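PDB 3BO5: histone-lysine N-methyltransferase SETMAR, which dimethylates a histone H3 lysine through its SET domain and, as a fusion with a mariner transposase, binds DNA and takes part in double-strand break repair. Local coordinates for residues S212-L217 with A278-A283; C153-E158 with P229-F234; W138-L143 with R207-S212. The protein carries 2 engineered substitutions. All coordinates share one frame; numbering follows the deposited sequence.

Contact 1 of 3, residues S212-L217 with A278-A283; sequences SCEPNL and AKSCTA. With ZN (zinc ion), chain E.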
loop_
_atom_site.group_PDB
_atom_site.type_symbol
_atom_site.label_atom_id
_atom_site.label_comp_id
_atom_site.label_asym_id
_atom_site.label_seq_id
_atom_site.Cartn_x
_atom_site.Cartn_y
_atom_site.Cartn_z
ATOM N N SER A 212 -11.098 -0.533 7.545
ATOM C CA SER A 212 -12.098 0.259 8.183
ATOM C C SER A 212 -13.093 0.731 7.162
ATOM O O SER A 212 -12.691 1.040 6.060
ATOM C CB SER A 212 -11.446 1.468 8.830
ATOM O OG SER A 212 -12.524 2.306 9.355
ATOM N N CYS A 213 -14.382 0.840 7.563
ATOM C CA CYS A 213 -15.402 1.402 6.707
ATOM C C CYS A 213 -15.234 2.916 6.554
ATOM O O CYS A 213 -15.842 3.519 5.679
ATOM C CB CYS A 213 -16.757 1.041 7.380
ATOM S SG CYS A 213 -17.050 -0.735 7.220
ATOM N N GLU A 214 -14.468 3.496 7.485
ATOM C CA GLU A 214 -14.150 4.925 7.445
ATOM C C GLU A 214 -12.675 5.007 7.729
ATOM O O GLU A 214 -12.246 5.428 8.790
ATOM C CB GLU A 214 -14.928 5.707 8.503
ATOM C CG GLU A 214 -16.372 5.866 8.192
ATOM C CD GLU A 214 -17.130 6.614 9.299
ATOM O OE1 GLU A 214 -16.480 7.300 10.152
ATOM O OE2 GLU A 214 -18.381 6.484 9.294
ATOM N N PRO A 215 -11.895 4.638 6.726
ATOM C CA PRO A 215 -10.476 4.493 7.017
ATOM C C PRO A 215 -9.758 5.792 7.015
ATOM O O PRO A 215 -10.272 6.809 6.567
ATOM C CB PRO A 215 -9.998 3.672 5.824
ATOM C CG PRO A 215 -10.894 4.101 4.707
ATOM C CD PRO A 215 -12.230 4.210 5.349
ATOM N N ASN A 216 -8.477 5.723 7.396
ATOM C CA ASN A 216 -7.689 6.966 7.366
ATOM C C ASN A 216 -6.584 6.983 6.342
ATOM O O ASN A 216 -5.832 7.955 6.283
ATOM C CB ASN A 216 -7.119 7.310 8.760
ATOM C CG ASN A 216 -6.313 6.212 9.385
ATOM O OD1 ASN A 216 -5.914 5.228 8.712
ATOM N ND2 ASN A 216 -6.052 6.331 10.727
ATOM N N LEU A 217 -6.487 5.895 5.580
ATOM C CA LEU A 217 -5.539 5.857 4.440
ATOM C C LEU A 217 -6.328 5.698 3.136
ATOM O O LEU A 217 -7.385 5.030 3.089
ATOM C CB LEU A 217 -4.612 4.665 4.530
ATOM C CG LEU A 217 -3.786 4.635 5.790
ATOM C CD1 LEU A 217 -2.974 3.340 5.830
ATOM C CD2 LEU A 217 -2.905 5.901 5.973
ATOM N N ALA A 278 -16.513 2.219 13.029
ATOM C CA ALA A 278 -16.982 3.433 12.364
ATOM C C ALA A 278 -18.507 3.575 12.438
ATOM O O ALA A 278 -19.257 2.571 12.362
ATOM C CB ALA A 278 -16.488 3.455 10.896
ATOM N N LYS A 279 -19.008 4.812 12.541
ATOM C CA LYS A 279 -20.464 5.014 12.501
ATOM C C LYS A 279 -21.133 4.459 11.238
ATOM O O LYS A 279 -22.246 3.941 11.309
ATOM C CB LYS A 279 -20.780 6.511 12.725
ATOM C CG LYS A 279 -20.179 7.001 14.045
ATOM C CD LYS A 279 -21.046 6.758 15.315
ATOM C CE LYS A 279 -20.310 6.014 16.491
ATOM N NZ LYS A 279 -19.173 6.645 17.227
ATOM N N SER A 280 -20.482 4.593 10.080
ATOM C CA SER A 280 -21.061 4.055 8.858
ATOM C C SER A 280 -20.687 2.582 8.643
ATOM O O SER A 280 -20.828 2.087 7.524
ATOM C CB SER A 280 -20.636 4.871 7.638
ATOM O OG SER A 280 -19.244 4.780 7.404
ATOM N N CYS A 281 -20.200 1.895 9.690
ATOM C CA CYS A 281 -19.840 0.452 9.494
ATOM C C CYS A 281 -20.949 -0.338 8.814
ATOM O O CYS A 281 -22.146 -0.152 9.137
ATOM C CB CYS A 281 -19.450 -0.219 10.784
ATOM S SG CYS A 281 -18.713 -1.893 10.564
ATOM N N THR A 282 -20.585 -1.187 7.855
ATOM C CA THR A 282 -21.580 -1.997 7.147
ATOM C C THR A 282 -21.761 -3.330 7.863
ATOM O O THR A 282 -22.644 -4.131 7.462
ATOM C CB THR A 282 -21.057 -2.319 5.772
ATOM O OG1 THR A 282 -19.829 -3.057 5.920
ATOM C CG2 THR A 282 -20.815 -1.053 4.994
ATOM N N ALA A 283 -20.933 -3.589 8.890
ATOM C CA ALA A 283 -20.881 -4.814 9.692
ATOM C C ALA A 283 -20.219 -5.994 8.967
ATOM O O ALA A 283 -20.089 -7.080 9.567
ATOM C CB ALA A 283 -22.338 -5.243 10.210
HETATM ZN ZN ZN E . -16.697 -1.533 9.496
HETATM O O HOH W 1 -17.250 7.062 12.630
#
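A zinc ion joins Cys213 of the SET domain to Cys281 of the post-SET segment. Cys213 SG lies 2.4 Å from the zinc and Cys281 SG 2.3 Å. The two thiolates reach the metal by different rotations. Cys213 SG sits beside its backbone N and anti to the carbonyl carbon (chi1 -70°), whereas Cys281 SG is trans to its backbone N (chi1 -170°). Cys274 and Cys276 complete the four-sulfur site. The sulfurs have second partners as well. Thr282 N gives a weak hydrogen bond to Cys213 SG at 3.6 Å, and Ala283 N donates to Cys281 SG. Such N-H donors would be expected to ease the negative charge gathered at the metal. This is the post-SET zinc site, in which cysteines near the C-terminus share a metal with one cysteine that follows the Asn-His pair of the SET domain. Here it fastens the loop 278-283 beside the loop 212-217.

Glu214 makes a second link at the type I turn from Ala278 to Cys281. Its OE2 accepts two bonds from one residue. Ser280 OG approaches on the anti lone pair at 2.7 Å, and Ser280 N comes from above the carboxylate plane at 2.9 Å. A water bridges Glu214 OE1 and Lys279 N, so both oxygens are occupied. Ala278 CB packs against the length of the glutamate, 3.6 Å from Glu214 CD. Within 212-217, Glu214 N donates to Ser212 OG in an ST turn, with the two atoms 2.9 Å apart.

Contact 2 of 3, residues C153-E158 with P229-F234; sequences CEYAGE and PKLALF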
loop_
_atom_site.group_PDB
_atom_site.type_symbol
_atom_site.label_atom_id
_atom_site.label_comp_id
_atom_site.label_asym_id
_atom_site.label_seq_id
_atom_site.Cartn_x
_atom_site.Cartn_y
_atom_site.Cartn_z
ATOM N N CYS A 153 2.731 4.160 3.860
ATOM C CA CYS A 153 3.502 2.958 3.528
ATOM C C CYS A 153 2.942 2.335 2.260
ATOM O O CYS A 153 1.843 2.659 1.846
ATOM C CB CYS A 153 3.515 1.927 4.680
ATOM S SG CYS A 153 1.876 1.246 5.019
ATOM N N GLU A 154 3.744 1.462 1.646
ATOM C CA GLU A 154 3.173 0.596 0.570
ATOM C C GLU A 154 2.476 -0.606 1.139
ATOM O O GLU A 154 2.626 -0.983 2.277
ATOM C CB GLU A 154 4.287 0.028 -0.346
ATOM C CG GLU A 154 4.932 1.055 -1.150
ATOM C CD GLU A 154 6.025 0.440 -2.045
ATOM O OE1 GLU A 154 7.069 1.087 -2.164
ATOM O OE2 GLU A 154 5.839 -0.700 -2.614
ATOM N N TYR A 155 1.664 -1.206 0.250
ATOM C CA TYR A 155 1.236 -2.586 0.468
ATOM C C TYR A 155 2.030 -3.372 -0.571
ATOM O O TYR A 155 1.744 -3.361 -1.766
ATOM C CB TYR A 155 -0.273 -2.632 0.184
ATOM C CG TYR A 155 -0.957 -3.887 0.728
ATOM C CD1 TYR A 155 -1.316 -4.019 2.081
ATOM C CD2 TYR A 155 -1.216 -4.954 -0.153
ATOM C CE1 TYR A 155 -1.904 -5.149 2.597
ATOM C CE2 TYR A 155 -1.834 -6.140 0.350
ATOM C CZ TYR A 155 -2.169 -6.228 1.700
ATOM O OH TYR A 155 -2.756 -7.341 2.208
ATOM N N ALA A 156 3.066 -4.066 -0.041
ATOM C CA ALA A 156 4.086 -4.717 -0.932
ATOM C C ALA A 156 4.231 -6.212 -0.591
ATOM O O ALA A 156 4.156 -6.583 0.526
ATOM C CB ALA A 156 5.484 -4.016 -0.760
ATOM N N GLY A 157 4.409 -7.042 -1.617
ATOM C CA GLY A 157 4.611 -8.473 -1.367
ATOM C C GLY A 157 4.810 -9.159 -2.671
ATOM O O GLY A 157 5.397 -8.596 -3.576
ATOM N N GLU A 158 4.505 -10.462 -2.711
ATOM C CA GLU A 158 4.704 -11.151 -3.981
ATOM C C GLU A 158 3.703 -10.664 -5.002
ATOM O O GLU A 158 2.495 -10.549 -4.697
ATOM C CB GLU A 158 4.394 -12.643 -3.793
ATOM C CG GLU A 158 5.380 -13.371 -2.926
ATOM C CD GLU A 158 5.023 -14.822 -2.800
ATOM O OE1 GLU A 158 4.351 -15.185 -1.843
ATOM O OE2 GLU A 158 5.371 -15.544 -3.748
ATOM N N PRO A 229 2.618 -1.418 -10.436
ATOM C CA PRO A 229 2.538 -0.247 -9.562
ATOM C C PRO A 229 2.820 -0.533 -8.106
ATOM O O PRO A 229 2.615 -1.644 -7.613
ATOM C CB PRO A 229 1.067 0.174 -9.658
ATOM C CG PRO A 229 0.351 -1.141 -9.767
ATOM C CD PRO A 229 1.273 -1.854 -10.854
ATOM N N LYS A 230 3.361 0.461 -7.412
ATOM C CA LYS A 230 3.389 0.426 -5.994
ATOM C C LYS A 230 1.986 0.779 -5.490
ATOM O O LYS A 230 1.282 1.586 -6.094
ATOM C CB LYS A 230 4.351 1.537 -5.541
ATOM C CG LYS A 230 5.711 1.418 -6.145
ATOM C CD LYS A 230 6.337 0.023 -5.988
ATOM C CE LYS A 230 7.795 0.075 -6.494
ATOM N NZ LYS A 230 8.247 -1.396 -6.640
ATOM N N LEU A 231 1.570 0.110 -4.416
ATOM C CA LEU A 231 0.230 0.319 -3.852
ATOM C C LEU A 231 0.467 1.193 -2.649
ATOM O O LEU A 231 0.772 0.735 -1.566
ATOM C CB LEU A 231 -0.381 -1.030 -3.426
ATOM C CG LEU A 231 -0.567 -2.018 -4.593
ATOM C CD1 LEU A 231 -1.412 -3.199 -4.076
ATOM C CD2 LEU A 231 -1.093 -1.399 -5.865
ATOM N N ALA A 232 0.394 2.490 -2.914
ATOM C CA ALA A 232 0.925 3.471 -1.935
ATOM C C ALA A 232 -0.195 3.991 -1.075
ATOM O O ALA A 232 -1.168 4.496 -1.630
ATOM C CB ALA A 232 1.573 4.607 -2.722
ATOM N N LEU A 233 -0.060 3.921 0.253
ATOM C CA LEU A 233 -1.166 4.378 1.157
ATOM C C LEU A 233 -0.707 5.736 1.669
ATOM O O LEU A 233 0.426 5.893 2.156
ATOM C CB LEU A 233 -1.333 3.468 2.379
ATOM C CG LEU A 233 -1.945 2.183 1.796
ATOM C CD1 LEU A 233 -1.192 0.903 1.967
ATOM C CD2 LEU A 233 -3.437 2.146 1.886
ATOM N N PHE A 234 -1.613 6.707 1.447
ATOM C CA PHE A 234 -1.403 8.093 1.951
ATOM C C PHE A 234 -2.416 8.418 2.999
ATOM O O PHE A 234 -3.540 7.906 2.979
ATOM C CB PHE A 234 -1.549 9.109 0.786
ATOM C CG PHE A 234 -0.485 8.985 -0.284
ATOM C CD1 PHE A 234 0.635 9.783 -0.252
ATOM C CD2 PHE A 234 -0.683 8.095 -1.337
ATOM C CE1 PHE A 234 1.600 9.673 -1.262
ATOM C CE2 PHE A 234 0.308 7.927 -2.314
ATOM C CZ PHE A 234 1.411 8.697 -2.298
HETATM O O HOH W 2 3.401 -1.549 -3.216
HETATM O O HOH W 3 7.863 -2.023 -3.896
#
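The strands through Cys153-Glu154 and Lys230-Phe234 run antiparallel, with Cys153 and Leu233 as a hydrogen-bonded pair and Glu154 and Ala232 as a non-hydrogen-bonded pair. They belong to a mixed sheet in the core of the SET domain, where strand 230-235 lies between strands 151-160 and 217-223. Leu233 N donates to Cys153 O at 2.8 Å. The return bond, Cys153 N to Leu233 O, is weak. Tyr155 N binds Leu231 O at 2.8 Å, and Glu154 CA adds a CH...O contact to the same oxygen.

The two faces differ in chemistry. Leu233 and Cys153 share one face, and Leu233 CD1 comes within 4.3 Å of Cys153 SG. The same methyl lies near Tyr155 CB, which also packs on Leu231 CB at 4.0 Å. A Tyr155 chi1 of -164° sets CG away from the backbone N. This leads the far end of the ring away from strand 230-235, although Leu231 CD1 still lies obliquely beside the ring. The hydroxyl bonds to the backbone O of Tyr179, itself a cofactor-binding residue.

Glu154 is on the other face, with Ala232. Its extended chain crosses that of Lys230. The charged ends do not meet directly, and one water bridges Glu154 OE2 to Lys230 NZ. A second water is gripped three ways: it donates to Glu154 OE2 and Tyr155 O, and accepts from Leu231 N at 2.7 Å. With an alanine in place of Glu154, the two waters would probably lose an acceptor and Lys230 its nearby opposite charge. The aliphatic part of the lysine also touches the acid, with Lys230 CD 3.5 Å from Glu154 OE2.

Contact 3 of 3, residues W138-L143 with R207-S212; sequences WGLRTL and RFLNHS. With SAH (S-adenosyl-L-homocysteine), chain F.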
loop_
_atom_site.group_PDB
_atom_site.type_symbol
_atom_site.label_atom_id
_atom_site.label_comp_id
_atom_site.label_asym_id
_atom_site.label_seq_id
_atom_site.Cartn_x
_atom_site.Cartn_y
_atom_site.Cartn_z
ATOM N N TRP A 138 -3.685 -8.614 14.746
ATOM C CA TRP A 138 -2.666 -7.566 14.816
ATOM C C TRP A 138 -3.087 -6.425 13.908
ATOM O O TRP A 138 -3.861 -6.618 12.939
ATOM C CB TRP A 138 -1.319 -8.101 14.319
ATOM C CG TRP A 138 -0.779 -9.082 15.282
ATOM C CD1 TRP A 138 -1.051 -10.428 15.341
ATOM C CD2 TRP A 138 -0.001 -8.772 16.427
ATOM N NE1 TRP A 138 -0.380 -10.990 16.441
ATOM C CE2 TRP A 138 0.239 -9.987 17.119
ATOM C CE3 TRP A 138 0.544 -7.591 16.917
ATOM C CZ2 TRP A 138 1.040 -10.049 18.271
ATOM C CZ3 TRP A 138 1.390 -7.662 18.051
ATOM C CH2 TRP A 138 1.566 -8.877 18.732
ATOM N N GLY A 139 -2.683 -5.210 14.248
ATOM C CA GLY A 139 -2.876 -4.053 13.355
ATOM C C GLY A 139 -1.611 -3.225 13.294
ATOM O O GLY A 139 -0.601 -3.573 13.930
ATOM N N LEU A 140 -1.711 -2.138 12.568
ATOM C CA LEU A 140 -0.569 -1.173 12.457
ATOM C C LEU A 140 -1.091 0.147 12.951
ATOM O O LEU A 140 -2.171 0.622 12.530
ATOM C CB LEU A 140 -0.114 -1.074 11.012
ATOM C CG LEU A 140 1.223 -0.347 10.835
ATOM C CD1 LEU A 140 2.317 -1.232 11.379
ATOM C CD2 LEU A 140 1.453 -0.059 9.344
ATOM N N ARG A 141 -0.296 0.778 13.825
ATOM C CA ARG A 141 -0.646 2.145 14.205
ATOM C C ARG A 141 0.582 3.040 14.086
ATOM O O ARG A 141 1.676 2.574 14.006
ATOM C CB ARG A 141 -1.270 2.219 15.626
ATOM C CG ARG A 141 -0.296 1.794 16.726
ATOM C CD ARG A 141 -1.041 1.817 18.079
ATOM N NE ARG A 141 -0.255 1.108 19.084
ATOM C CZ ARG A 141 -0.771 0.730 20.264
ATOM N NH1 ARG A 141 -2.063 1.012 20.536
ATOM N NH2 ARG A 141 -0.040 0.111 21.169
ATOM N N THR A 142 0.305 4.327 13.996
ATOM C CA THR A 142 1.405 5.265 14.004
ATOM C C THR A 142 1.737 5.648 15.458
ATOM O O THR A 142 0.846 5.786 16.316
ATOM C CB THR A 142 1.082 6.478 13.161
ATOM O OG1 THR A 142 2.215 7.346 13.195
ATOM C CG2 THR A 142 -0.144 7.261 13.648
ATOM N N LEU A 143 3.016 5.857 15.718
ATOM C CA LEU A 143 3.390 6.373 17.035
ATOM C C LEU A 143 3.611 7.848 16.965
ATOM O O LEU A 143 4.004 8.458 17.997
ATOM C CB LEU A 143 4.691 5.720 17.529
ATOM C CG LEU A 143 4.617 4.232 17.709
ATOM C CD1 LEU A 143 5.985 3.600 18.092
ATOM C CD2 LEU A 143 3.523 3.868 18.664
ATOM N N ARG A 207 0.981 -5.244 5.258
ATOM C CA ARG A 207 0.159 -6.450 5.472
ATOM C C ARG A 207 -0.599 -6.351 6.793
ATOM O O ARG A 207 -1.602 -7.040 6.969
ATOM C CB ARG A 207 0.993 -7.751 5.440
ATOM C CG ARG A 207 1.895 -7.838 6.686
ATOM C CD ARG A 207 2.977 -8.809 6.480
ATOM N NE ARG A 207 2.491 -10.179 6.262
ATOM C CZ ARG A 207 2.122 -10.999 7.264
ATOM N NH1 ARG A 207 2.098 -10.540 8.536
ATOM N NH2 ARG A 207 1.772 -12.308 7.021
ATOM N N PHE A 208 -0.117 -5.515 7.744
ATOM C CA PHE A 208 -0.822 -5.435 9.040
ATOM C C PHE A 208 -1.962 -4.442 9.102
ATOM O O PHE A 208 -2.637 -4.340 10.112
ATOM C CB PHE A 208 0.184 -5.097 10.146
ATOM C CG PHE A 208 1.113 -6.250 10.431
ATOM C CD1 PHE A 208 0.617 -7.400 11.083
ATOM C CD2 PHE A 208 2.461 -6.209 10.048
ATOM C CE1 PHE A 208 1.469 -8.495 11.314
ATOM C CE2 PHE A 208 3.307 -7.311 10.275
ATOM C CZ PHE A 208 2.806 -8.441 10.962
ATOM N N LEU A 209 -2.214 -3.733 8.000
ATOM C CA LEU A 209 -3.299 -2.757 7.996
ATOM C C LEU A 209 -4.650 -3.401 8.027
ATOM O O LEU A 209 -4.996 -4.177 7.097
ATOM C CB LEU A 209 -3.232 -1.933 6.755
ATOM C CG LEU A 209 -1.983 -1.024 6.730
ATOM C CD1 LEU A 209 -1.740 -0.529 5.278
ATOM C CD2 LEU A 209 -2.050 0.126 7.778
ATOM N N ASN A 210 -5.410 -3.071 9.071
ATOM C CA ASN A 210 -6.795 -3.553 9.100
ATOM C C ASN A 210 -7.731 -2.728 8.227
ATOM O O ASN A 210 -7.403 -1.617 7.764
ATOM C CB ASN A 210 -7.253 -3.649 10.574
ATOM C CG ASN A 210 -6.594 -4.792 11.268
ATOM O OD1 ASN A 210 -6.481 -5.880 10.713
ATOM N ND2 ASN A 210 -6.181 -4.573 12.524
ATOM N N HIS A 211 -8.918 -3.301 7.946
ATOM C CA HIS A 211 -9.904 -2.576 7.196
ATOM C C HIS A 211 -10.691 -1.640 8.109
ATOM O O HIS A 211 -10.976 -1.913 9.236
ATOM C CB HIS A 211 -10.969 -3.629 6.759
ATOM C CG HIS A 211 -12.196 -3.012 6.217
ATOM N ND1 HIS A 211 -12.236 -2.416 4.971
ATOM C CD2 HIS A 211 -13.436 -2.867 6.757
ATOM C CE1 HIS A 211 -13.457 -1.917 4.772
ATOM N NE2 HIS A 211 -14.189 -2.153 5.863
ATOM N N SER A 212 -11.098 -0.533 7.545
ATOM C CA SER A 212 -12.098 0.259 8.183
ATOM C C SER A 212 -13.093 0.731 7.162
ATOM O O SER A 212 -12.691 1.040 6.060
ATOM C CB SER A 212 -11.446 1.468 8.830
ATOM O OG SER A 212 -12.524 2.306 9.355
HETATM N N SAH F . -5.301 -8.520 11.524
HETATM C CA SAH F . -4.326 -9.058 10.521
HETATM C CB SAH F . -3.728 -7.944 9.628
HETATM C CG SAH F . -4.739 -7.583 8.524
HETATM S SD SAH F . -4.945 -8.937 7.331
HETATM C C SAH F . -3.230 -9.841 11.278
HETATM O O SAH F . -3.349 -10.087 12.474
HETATM O OXT SAH F . -2.205 -10.205 10.614
HETATM C "C5'" SAH F . -6.745 -9.030 7.270
HETATM C "C4'" SAH F . -7.386 -9.768 8.443
HETATM O "O4'" SAH F . -7.419 -8.950 9.616
HETATM C "C3'" SAH F . -8.826 -10.118 8.208
HETATM O "O3'" SAH F . -8.942 -11.365 7.469
HETATM C "C2'" SAH F . -9.401 -10.225 9.590
HETATM O "O2'" SAH F . -8.926 -11.393 10.285
HETATM C "C1'" SAH F . -8.697 -9.067 10.271
HETATM N N9 SAH F . -9.378 -7.774 10.060
HETATM C C8 SAH F . -8.908 -6.657 9.374
HETATM N N7 SAH F . -9.787 -5.682 9.502
HETATM C C5 SAH F . -10.804 -6.103 10.282
HETATM C C6 SAH F . -11.994 -5.458 10.681
HETATM N N6 SAH F . -12.325 -4.188 10.435
HETATM N N1 SAH F . -12.852 -6.245 11.444
HETATM C C2 SAH F . -12.558 -7.533 11.767
HETATM N N3 SAH F . -11.398 -8.196 11.421
HETATM C C4 SAH F . -10.593 -7.443 10.619
HETATM O O HOH W 4 -4.347 -1.641 11.326
#
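The cofactor site of the SET domain is built here from strand 138-142, which starts at Trp138, and the segment 207-212 with its Asn210-His211 pair. Both hold S-adenosyl-L-homocysteine, the product left after methyl transfer. Trp138 N donates to the ligand carboxylate O at 2.7 Å, and Trp138 O accepts from the ligand amino N at 2.8 Å. The same carboxylate oxygen lies at the edge of the indole, in its plane. At the other end, the backbone of His211 reads the adenine. His211 N donates to ligand N7 at 3.0 Å, and His211 O accepts from ligand N6 at 2.9 Å.

The direct hydrogen bond between the two segments runs from Asn210 ND2 to Trp138 O, with 3.1 Å between the atoms. It is bent (138° at the hydrogen), and the donor sits above the carbonyl plane. A chi1 of -72° places Asn210 CG next to the backbone N, and this rotation turns the amide toward strand 138-142. Asn210 ND2 also bonds to Glu244. A water accepts from both Leu140 N and Asn210 N.

Apolar groups pack beside these bonds. Phe208 CD1 lies 3.8 Å from Trp138 CB, and Leu140 CD2 meets Leu209 CD2 at the same distance. Gly139 CA makes a CH...O contact with Phe208 O.

Trp138 O thus takes bonds from both the ligand amine and Asn210, which suggests that cofactor binding and the joining of the two segments are linked at this carbonyl.

In the fold
Contact 2 is the core contact, near the centre of the chain. Contact 3 is also buried but lies farther out, at the cofactor, and contact 1 is at the surface. Contact 2 is held by strand pairing and contact 3 by one side-chain hydrogen bond, a water, apolar packing and a shared ligand. Contact 1 relies on a metal and a carboxylate. Contacts 1 and 3 share Ser212, which alone separates the adenine-binding His211 from the zinc ligand Cys213. Leucines join all three: Leu209 CD1 packs on Leu233 CD1 at 3.6 Å, and Leu217 CD1 touches Leu209 CD2 at 3.9 Å. Leu217 also packs against Leu233. Tyr155 meets Arg207 between contacts 2 and 3.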